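Local coordinates for nonstructural protein 2 (Human rotavirus C, PDB 2GU0) that probably binds single-stranded RNA, hydrolyses nucleoside triphosphates and unwinds RNA helices without ATP, working as an octamer in viral genome replication and packaging, at residues E65-D70 against L176-A181; Q107-E112 against S172-L177. All coordinates share one frame; numbering follows the deposited sequence.

Contact 1 of 2, residues E65-D70 against L176-A181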
ATOM      1  N   GLU A  65     -17.334 -28.327   3.999  1.00 70.35           N
ATOM      2  CA  GLU A  65     -18.706 -28.503   3.546  1.00 71.61           C
ATOM      3  C   GLU A  65     -19.680 -28.729   4.701  1.00 71.49           C
ATOM      4  O   GLU A  65     -20.592 -29.549   4.603  1.00 71.96           O
ATOM      5  CB  GLU A  65     -18.781 -29.672   2.564  1.00 74.02           C
ATOM      6  CG  GLU A  65     -18.529 -31.044   3.174  1.00 78.02           C
ATOM      7  CD  GLU A  65     -17.261 -31.102   4.001  1.00 80.88           C
ATOM      8  OE1 GLU A  65     -16.202 -30.646   3.511  1.00 81.50           O
ATOM      9  OE2 GLU A  65     -17.327 -31.612   5.142  1.00 82.54           O
ATOM     10  N   ARG A  66     -19.489 -27.999   5.793  1.00 70.57           N
ATOM     11  CA  ARG A  66     -20.360 -28.118   6.960  1.00 68.35           C
ATOM     12  C   ARG A  66     -20.379 -26.768   7.659  1.00 65.11           C
ATOM     13  O   ARG A  66     -19.351 -26.111   7.759  1.00 64.61           O
ATOM     14  CB  ARG A  66     -19.825 -29.188   7.918  1.00 70.67           C
ATOM     15  CG  ARG A  66     -20.768 -29.548   9.063  1.00 73.67           C
ATOM     16  CD  ARG A  66     -20.066 -30.424  10.107  1.00 77.54           C
ATOM     17  NE  ARG A  66     -19.511 -31.656   9.542  1.00 80.47           N
ATOM     18  CZ  ARG A  66     -20.238 -32.682   9.098  1.00 82.05           C
ATOM     19  NH1 ARG A  66     -21.564 -32.640   9.149  1.00 81.74           N
ATOM     20  NH2 ARG A  66     -19.637 -33.754   8.597  1.00 81.50           N
ATOM     21  N   TYR A  67     -21.543 -26.349   8.135  1.00 61.42           N
ATOM     22  CA  TYR A  67     -21.641 -25.070   8.817  1.00 57.26           C
ATOM     23  C   TYR A  67     -21.421 -25.244  10.296  1.00 55.52           C
ATOM     24  O   TYR A  67     -22.180 -25.948  10.958  1.00 56.27           O
ATOM     25  CB  TYR A  67     -23.012 -24.443   8.620  1.00 56.76           C
ATOM     26  CG  TYR A  67     -23.185 -23.131   9.359  1.00 55.44           C
ATOM     27  CD1 TYR A  67     -22.443 -22.002   9.001  1.00 54.99           C
ATOM     28  CD2 TYR A  67     -24.109 -23.010  10.398  1.00 54.17           C
ATOM     29  CE1 TYR A  67     -22.622 -20.782   9.656  1.00 54.15           C
ATOM     30  CE2 TYR A  67     -24.295 -21.800  11.058  1.00 53.68           C
ATOM     31  CZ  TYR A  67     -23.551 -20.690  10.680  1.00 54.34           C
ATOM     32  OH  TYR A  67     -23.746 -19.485  11.313  1.00 54.11           O
ATOM     33  N   GLY A  68     -20.388 -24.591  10.813  1.00 52.58           N
ATOM     34  CA  GLY A  68     -20.103 -24.677  12.228  1.00 48.07           C
ATOM     35  C   GLY A  68     -19.252 -23.520  12.704  1.00 45.85           C
ATOM     36  O   GLY A  68     -19.064 -22.526  11.999  1.00 45.65           O
ATOM     37  N   LEU A  69     -18.749 -23.652  13.924  1.00 42.79           N
ATOM     38  CA  LEU A  69     -17.894 -22.647  14.519  1.00 39.34           C
ATOM     39  C   LEU A  69     -16.682 -22.462  13.635  1.00 37.23           C
ATOM     40  O   LEU A  69     -15.992 -23.424  13.320  1.00 36.98           O
ATOM     41  CB  LEU A  69     -17.427 -23.117  15.893  1.00 38.46           C
ATOM     42  CG  LEU A  69     -18.522 -23.222  16.936  1.00 38.25           C
ATOM     43  CD1 LEU A  69     -18.053 -24.025  18.127  1.00 39.11           C
ATOM     44  CD2 LEU A  69     -18.918 -21.825  17.338  1.00 39.00           C
ATOM     45  N   ASP A  70     -16.410 -21.235  13.229  1.00 35.19           N
ATOM     46  CA  ASP A  70     -15.240 -21.009  12.405  1.00 35.49           C
ATOM     47  C   ASP A  70     -14.077 -20.850  13.387  1.00 35.33           C
ATOM     48  O   ASP A  70     -13.576 -19.754  13.635  1.00 36.50           O
ATOM     49  CB  ASP A  70     -15.449 -19.768  11.527  1.00 34.63           C
ATOM     50  CG  ASP A  70     -14.269 -19.487  10.632  1.00 34.53           C
ATOM     51  OD1 ASP A  70     -13.553 -20.457  10.284  1.00 33.90           O
ATOM     52  OD2 ASP A  70     -14.064 -18.301  10.281  1.00 31.57           O
ATOM     53  N   LEU A 176     -17.747 -16.152  13.907  1.00 41.05           N
ATOM     54  CA  LEU A 176     -17.998 -17.505  14.397  1.00 39.35           C
ATOM     55  C   LEU A 176     -19.148 -18.226  13.699  1.00 39.64           C
ATOM     56  O   LEU A 176     -18.923 -19.201  12.990  1.00 41.28           O
ATOM     57  CB  LEU A 176     -18.228 -17.491  15.915  1.00 35.81           C
ATOM     58  CG  LEU A 176     -16.988 -17.216  16.775  1.00 32.28           C
ATOM     59  CD1 LEU A 176     -17.337 -17.331  18.251  1.00 30.64           C
ATOM     60  CD2 LEU A 176     -15.898 -18.216  16.424  1.00 31.24           C
ATOM     61  N   LEU A 177     -20.373 -17.753  13.893  1.00 38.89           N
ATOM     62  CA  LEU A 177     -21.531 -18.374  13.268  1.00 37.69           C
ATOM     63  C   LEU A 177     -22.412 -17.320  12.628  1.00 40.02           C
ATOM     64  O   LEU A 177     -23.447 -16.950  13.181  1.00 38.93           O
ATOM     65  CB  LEU A 177     -22.336 -19.142  14.301  1.00 37.09           C
ATOM     66  CG  LEU A 177     -21.565 -20.200  15.092  1.00 39.77           C
ATOM     67  CD1 LEU A 177     -22.443 -20.730  16.222  1.00 40.04           C
ATOM     68  CD2 LEU A 177     -21.135 -21.334  14.170  1.00 40.51           C
ATOM     69  N   PRO A 178     -22.017 -16.830  11.441  1.00 43.05           N
ATOM     70  CA  PRO A 178     -22.735 -15.805  10.672  1.00 44.52           C
ATOM     71  C   PRO A 178     -24.216 -16.119  10.535  1.00 46.69           C
ATOM     72  O   PRO A 178     -24.595 -17.277  10.382  1.00 47.53           O
ATOM     73  CB  PRO A 178     -22.021 -15.827   9.330  1.00 43.59           C
ATOM     74  CG  PRO A 178     -20.626 -16.165   9.711  1.00 43.71           C
ATOM     75  CD  PRO A 178     -20.830 -17.288  10.698  1.00 43.43           C
ATOM     76  N   LEU A 179     -25.053 -15.088  10.592  1.00 49.10           N
ATOM     77  CA  LEU A 179     -26.501 -15.273  10.483  1.00 51.19           C
ATOM     78  C   LEU A 179     -27.181 -13.993   9.984  1.00 52.76           C
ATOM     79  O   LEU A 179     -26.718 -12.880  10.250  1.00 52.17           O
ATOM     80  CB  LEU A 179     -27.079 -15.674  11.840  1.00 50.23           C
ATOM     81  CG  LEU A 179     -28.492 -16.237  11.805  1.00 49.25           C
ATOM     82  CD1 LEU A 179     -28.454 -17.535  11.036  1.00 50.32           C
ATOM     83  CD2 LEU A 179     -29.011 -16.468  13.214  1.00 49.05           C
ATOM     84  N   MET A 180     -28.296 -14.156   9.281  1.00 54.21           N
ATOM     85  CA  MET A 180     -29.005 -13.012   8.714  1.00 54.77           C
ATOM     86  C   MET A 180     -30.177 -12.466   9.519  1.00 53.86           C
ATOM     87  O   MET A 180     -30.551 -11.310   9.344  1.00 53.90           O
ATOM     88  CB  MET A 180     -29.474 -13.358   7.304  1.00 56.41           C
ATOM     89  CG  MET A 180     -28.385 -13.997   6.476  1.00 57.05           C
ATOM     90  SD  MET A 180     -26.849 -13.097   6.674  1.00 59.28           S
ATOM     91  CE  MET A 180     -27.228 -11.544   5.759  1.00 56.31           C
ATOM     92  N   ALA A 181     -30.760 -13.280  10.389  1.00 52.20           N
ATOM     93  CA  ALA A 181     -31.880 -12.823  11.204  1.00 51.99           C
ATOM     94  C   ALA A 181     -31.795 -11.318  11.524  1.00 51.70           C
ATOM     95  O   ALA A 181     -30.736 -10.804  11.893  1.00 52.67           O
ATOM     96  CB  ALA A 181     -31.945 -13.632  12.497  1.00 52.27           C
TER

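Contact 2 of 2, residues Q107-E112 against S172-L177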
ATOM      1  N   GLN A 107     -24.370 -19.985  24.284  1.00 27.78           N
ATOM      2  CA  GLN A 107     -24.953 -19.072  23.314  1.00 27.38           C
ATOM      3  C   GLN A 107     -23.829 -18.381  22.545  1.00 28.66           C
ATOM      4  O   GLN A 107     -23.504 -17.218  22.788  1.00 29.99           O
ATOM      5  CB  GLN A 107     -25.811 -18.031  24.019  1.00 29.95           C
ATOM      6  CG  GLN A 107     -26.942 -18.599  24.850  1.00 35.10           C
ATOM      7  CD  GLN A 107     -28.025 -17.561  25.177  1.00 40.22           C
ATOM      8  OE1 GLN A 107     -28.774 -17.727  26.142  1.00 43.77           O
ATOM      9  NE2 GLN A 107     -28.123 -16.501  24.366  1.00 38.82           N
ATOM     10  N   VAL A 108     -23.248 -19.112  21.606  1.00 28.00           N
ATOM     11  CA  VAL A 108     -22.135 -18.634  20.801  1.00 28.02           C
ATOM     12  C   VAL A 108     -22.233 -17.250  20.172  1.00 28.64           C
ATOM     13  O   VAL A 108     -21.269 -16.493  20.205  1.00 29.99           O
ATOM     14  CB  VAL A 108     -21.819 -19.632  19.678  1.00 28.63           C
ATOM     15  CG1 VAL A 108     -20.604 -19.162  18.901  1.00 26.78           C
ATOM     16  CG2 VAL A 108     -21.586 -21.020  20.267  1.00 28.00           C
ATOM     17  N   ARG A 109     -23.377 -16.915  19.588  1.00 29.15           N
ATOM     18  CA  ARG A 109     -23.512 -15.616  18.946  1.00 29.23           C
ATOM     19  C   ARG A 109     -23.661 -14.520  19.970  1.00 29.67           C
ATOM     20  O   ARG A 109     -23.251 -13.380  19.742  1.00 30.60           O
ATOM     21  CB  ARG A 109     -24.697 -15.616  17.992  1.00 31.51           C
ATOM     22  CG  ARG A 109     -24.591 -16.656  16.895  1.00 32.98           C
ATOM     23  CD  ARG A 109     -25.614 -16.398  15.819  1.00 36.89           C
ATOM     24  NE  ARG A 109     -25.985 -17.616  15.109  1.00 41.45           N
ATOM     25  CZ  ARG A 109     -26.565 -18.662  15.692  1.00 44.00           C
ATOM     26  NH1 ARG A 109     -26.839 -18.645  17.001  1.00 43.85           N
ATOM     27  NH2 ARG A 109     -26.877 -19.725  14.967  1.00 44.56           N
ATOM     28  N   HIS A 110     -24.254 -14.873  21.103  1.00 29.67           N
ATOM     29  CA  HIS A 110     -24.437 -13.936  22.202  1.00 28.11           C
ATOM     30  C   HIS A 110     -23.021 -13.630  22.728  1.00 27.47           C
ATOM     31  O   HIS A 110     -22.648 -12.475  22.885  1.00 27.37           O
ATOM     32  CB  HIS A 110     -25.338 -14.592  23.272  1.00 27.11           C
ATOM     33  CG  HIS A 110     -25.605 -13.747  24.484  1.00 27.93           C
ATOM     34  ND1 HIS A 110     -26.808 -13.779  25.152  1.00 28.03           N
ATOM     35  CD2 HIS A 110     -24.798 -12.939  25.213  1.00 29.13           C
ATOM     36  CE1 HIS A 110     -26.733 -13.035  26.242  1.00 27.67           C
ATOM     37  NE2 HIS A 110     -25.522 -12.514  26.303  1.00 29.02           N
ATOM     38  N   LEU A 111     -22.219 -14.664  22.961  1.00 26.81           N
ATOM     39  CA  LEU A 111     -20.863 -14.457  23.465  1.00 26.49           C
ATOM     40  C   LEU A 111     -20.039 -13.645  22.494  1.00 27.34           C
ATOM     41  O   LEU A 111     -19.220 -12.813  22.905  1.00 26.39           O
ATOM     42  CB  LEU A 111     -20.160 -15.789  23.718  1.00 25.06           C
ATOM     43  CG  LEU A 111     -20.692 -16.571  24.911  1.00 25.00           C
ATOM     44  CD1 LEU A 111     -20.072 -17.943  24.940  1.00 24.42           C
ATOM     45  CD2 LEU A 111     -20.385 -15.806  26.186  1.00 24.87           C
ATOM     46  N   GLU A 112     -20.246 -13.892  21.202  1.00 28.06           N
ATOM     47  CA  GLU A 112     -19.498 -13.169  20.194  1.00 28.67           C
ATOM     48  C   GLU A 112     -19.807 -11.692  20.325  1.00 28.59           C
ATOM     49  O   GLU A 112     -18.946 -10.856  20.089  1.00 29.91           O
ATOM     50  CB  GLU A 112     -19.830 -13.677  18.790  1.00 29.64           C
ATOM     51  CG  GLU A 112     -19.478 -12.692  17.685  1.00 34.37           C
ATOM     52  CD  GLU A 112     -18.648 -13.289  16.561  1.00 36.39           C
ATOM     53  OE1 GLU A 112     -18.827 -14.479  16.242  1.00 38.27           O
ATOM     54  OE2 GLU A 112     -17.829 -12.554  15.975  1.00 38.48           O
ATOM     55  N   SER A 172     -25.181 -10.886  11.083  1.00 49.17           N
ATOM     56  CA  SER A 172     -24.710 -10.886   9.707  1.00 50.19           C
ATOM     57  C   SER A 172     -23.194 -10.770   9.540  1.00 51.63           C
ATOM     58  O   SER A 172     -22.646 -11.292   8.571  1.00 52.52           O
ATOM     59  CB  SER A 172     -25.388  -9.761   8.928  1.00 50.52           C
ATOM     60  OG  SER A 172     -24.741  -8.524   9.166  1.00 52.19           O
ATOM     61  N   ASN A 173     -22.509 -10.102  10.468  1.00 52.28           N
ATOM     62  CA  ASN A 173     -21.057  -9.947  10.339  1.00 52.92           C
ATOM     63  C   ASN A 173     -20.175 -10.740  11.305  1.00 50.65           C
ATOM     64  O   ASN A 173     -18.965 -10.535  11.351  1.00 48.69           O
ATOM     65  CB  ASN A 173     -20.677  -8.468  10.432  1.00 57.99           C
ATOM     66  CG  ASN A 173     -20.976  -7.711   9.150  1.00 63.13           C
ATOM     67  OD1 ASN A 173     -20.475  -8.066   8.076  1.00 64.31           O
ATOM     68  ND2 ASN A 173     -21.795  -6.660   9.254  1.00 65.52           N
ATOM     69  N   HIS A 174     -20.776 -11.637  12.075  1.00 48.20           N
ATOM     70  CA  HIS A 174     -20.020 -12.447  13.019  1.00 46.12           C
ATOM     71  C   HIS A 174     -19.030 -13.371  12.323  1.00 45.66           C
ATOM     72  O   HIS A 174     -19.324 -13.898  11.251  1.00 46.38           O
ATOM     73  CB  HIS A 174     -20.973 -13.291  13.849  1.00 44.08           C
ATOM     74  CG  HIS A 174     -21.656 -12.528  14.932  1.00 41.75           C
ATOM     75  ND1 HIS A 174     -22.473 -13.130  15.862  1.00 40.76           N
ATOM     76  CD2 HIS A 174     -21.601 -11.220  15.267  1.00 41.21           C
ATOM     77  CE1 HIS A 174     -22.884 -12.224  16.729  1.00 42.30           C
ATOM     78  NE2 HIS A 174     -22.370 -11.057  16.390  1.00 40.59           N
ATOM     79  N   LYS A 175     -17.860 -13.576  12.925  1.00 43.58           N
ATOM     80  CA  LYS A 175     -16.884 -14.476  12.327  1.00 42.56           C
ATOM     81  C   LYS A 175     -17.110 -15.942  12.756  1.00 42.29           C
ATOM     82  O   LYS A 175     -16.735 -16.869  12.042  1.00 42.62           O
ATOM     83  CB  LYS A 175     -15.453 -14.029  12.657  1.00 41.26           C
ATOM     84  CG  LYS A 175     -14.877 -13.012  11.669  1.00 41.88           C
ATOM     85  CD  LYS A 175     -13.330 -12.895  11.759  1.00 44.27           C
ATOM     86  CE  LYS A 175     -12.549 -14.037  11.046  1.00 40.05           C
ATOM     87  NZ  LYS A 175     -11.060 -13.941  11.242  1.00 35.05           N
ATOM     88  N   LEU A 176     -17.747 -16.152  13.907  1.00 41.05           N
ATOM     89  CA  LEU A 176     -17.998 -17.505  14.397  1.00 39.35           C
ATOM     90  C   LEU A 176     -19.148 -18.226  13.699  1.00 39.64           C
ATOM     91  O   LEU A 176     -18.923 -19.201  12.990  1.00 41.28           O
ATOM     92  CB  LEU A 176     -18.228 -17.491  15.915  1.00 35.81           C
ATOM     93  CG  LEU A 176     -16.988 -17.216  16.775  1.00 32.28           C
ATOM     94  CD1 LEU A 176     -17.337 -17.331  18.251  1.00 30.64           C
ATOM     95  CD2 LEU A 176     -15.898 -18.216  16.424  1.00 31.24           C
ATOM     96  N   LEU A 177     -20.373 -17.753  13.893  1.00 38.89           N
ATOM     97  CA  LEU A 177     -21.531 -18.374  13.268  1.00 37.69           C
ATOM     98  C   LEU A 177     -22.412 -17.320  12.628  1.00 40.02           C
ATOM     99  O   LEU A 177     -23.447 -16.950  13.181  1.00 38.93           O
ATOM    100  CB  LEU A 177     -22.336 -19.142  14.301  1.00 37.09           C
ATOM    101  CG  LEU A 177     -21.565 -20.200  15.092  1.00 39.77           C
ATOM    102  CD1 LEU A 177     -22.443 -20.730  16.222  1.00 40.04           C
ATOM    103  CD2 LEU A 177     -21.135 -21.334  14.170  1.00 40.51           C
TER

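Contact 1 of 2, residues E65-D70 against L176-A181
The phenol ring of Tyr67 reaches the loop at Leu177 and Pro178 with its hydroxyl end leading, and both residues meet it obliquely. Its CZ lies 4.1 Å from Leu177 CB, and its CE1 is equally far from Pro178 CD, so the outer half of the ring touches one aliphatic chain and one proline ring. CG stands opposite the backbone nitrogen and beside the carbonyl carbon (chi1 178°), which turns the ring toward Leu177 and Pro178; the length of a tyrosine lets its outer end touch them. The hydroxyl lies close to Pro178 O, but that hydrogen bond is weak and doubtful, since the oxygen is modelled too near a neighbouring atom.

Further along, at Gly68, the chain is fully extended. Leu177 CD2 lies against the Gly68 carbonyl, and Gly68 has no side chain to take part. Leu69 and Leu177 then meet branch to branch, Leu69 CD2 lying 3.8 Å from Leu177 CG, with Val108 of helix 108-119 closing in beside both.

Two irregular segments are joined here. One precedes helix 74-90 in the N-terminal part of the chain; the other connects strands 164-170 and 182-188, antiparallel neighbours in the sheet of the HIT-like C-terminal part. The seam is thus an interdomain one, and its regular polar link is made by main chain alone: Asp70 N donates to Leu176 O over 3.2 Å.

Leu176 turns its own side chain to Tyr76 and Leu79 of helix 74-90, a greasy surface that suits leucine, while its CD2 passes 3.9 Å from Asp70 O. The carboxylate of Asp70 forms a long, weak ion pair with Lys62.

Contact 2 of 2, residues Q107-E112 against S172-L177
Glu112 crosses the His174 ring and ends by gripping the backbone just beyond it. Its CB stands 4.0 Å from His174 CE1. The next atom, CG, sits over the middle of the imidazole at 3.4 Å from the ring centroid, a CH-pi contact almost exactly on the ring normal. CG reaches this place because it is turned roughly opposite the backbone nitrogen (chi1 160°). From there CD continues over the ring, 3.5 Å from His174 CG, and the carboxylate is stacked nearly parallel to the imidazole, their planes only 9° apart.

Both oxygens then find consecutive backbone amides. OE1 accepts from Leu176 N at 3.1 Å through its syn lone pair, while OE2 takes Lys175 N at 3.2 Å, also on the syn side but 32° out of the carboxylate plane. Gln75 NE2 gives OE2 a second donor. Glutamate suits the place: it has the reach to clear the ring and two acceptors for two neighbouring N-H groups, which together fix the carboxylate's rotation. A flat histidine gives it a surface to lie on.

One turn earlier, Val108 CG1 packs 3.6 Å from Leu177 CD1, the compact beta-branched side chain suiting this close approach to the loop. Arg109 crosses Leu177 at about a right angle and makes a weak hydrogen bond from NE to Leu177 O.

A carboxylate that accepts from two consecutive backbone amides thus ties the start of helix 108-119 to the loop between strands 164-170 and 182-188 of the HIT-like sheet; the helix start also holds Gln107, Val108 and Arg109 of the predicted ATP-binding site.

Contacts 1 and 2 have centres 8 Å apart and converge on one loop, between strands 164-170 and 182-188, sharing Leu176 and Leu177. Along the chain, residues 65-70 come first and helix 108-119 second, both in the N-terminal part; the loop follows in the C-terminal part. The shared Leu176 is held from both N-terminal elements, which also meet each other directly, Leu69 CD2 touching Val108 CG1 at 3.5 Å. Two separate N-terminal elements therefore hold the same C-terminal loop. This joins the domains beside the predicted nucleotide site, consistent with a binding cleft to which both contribute.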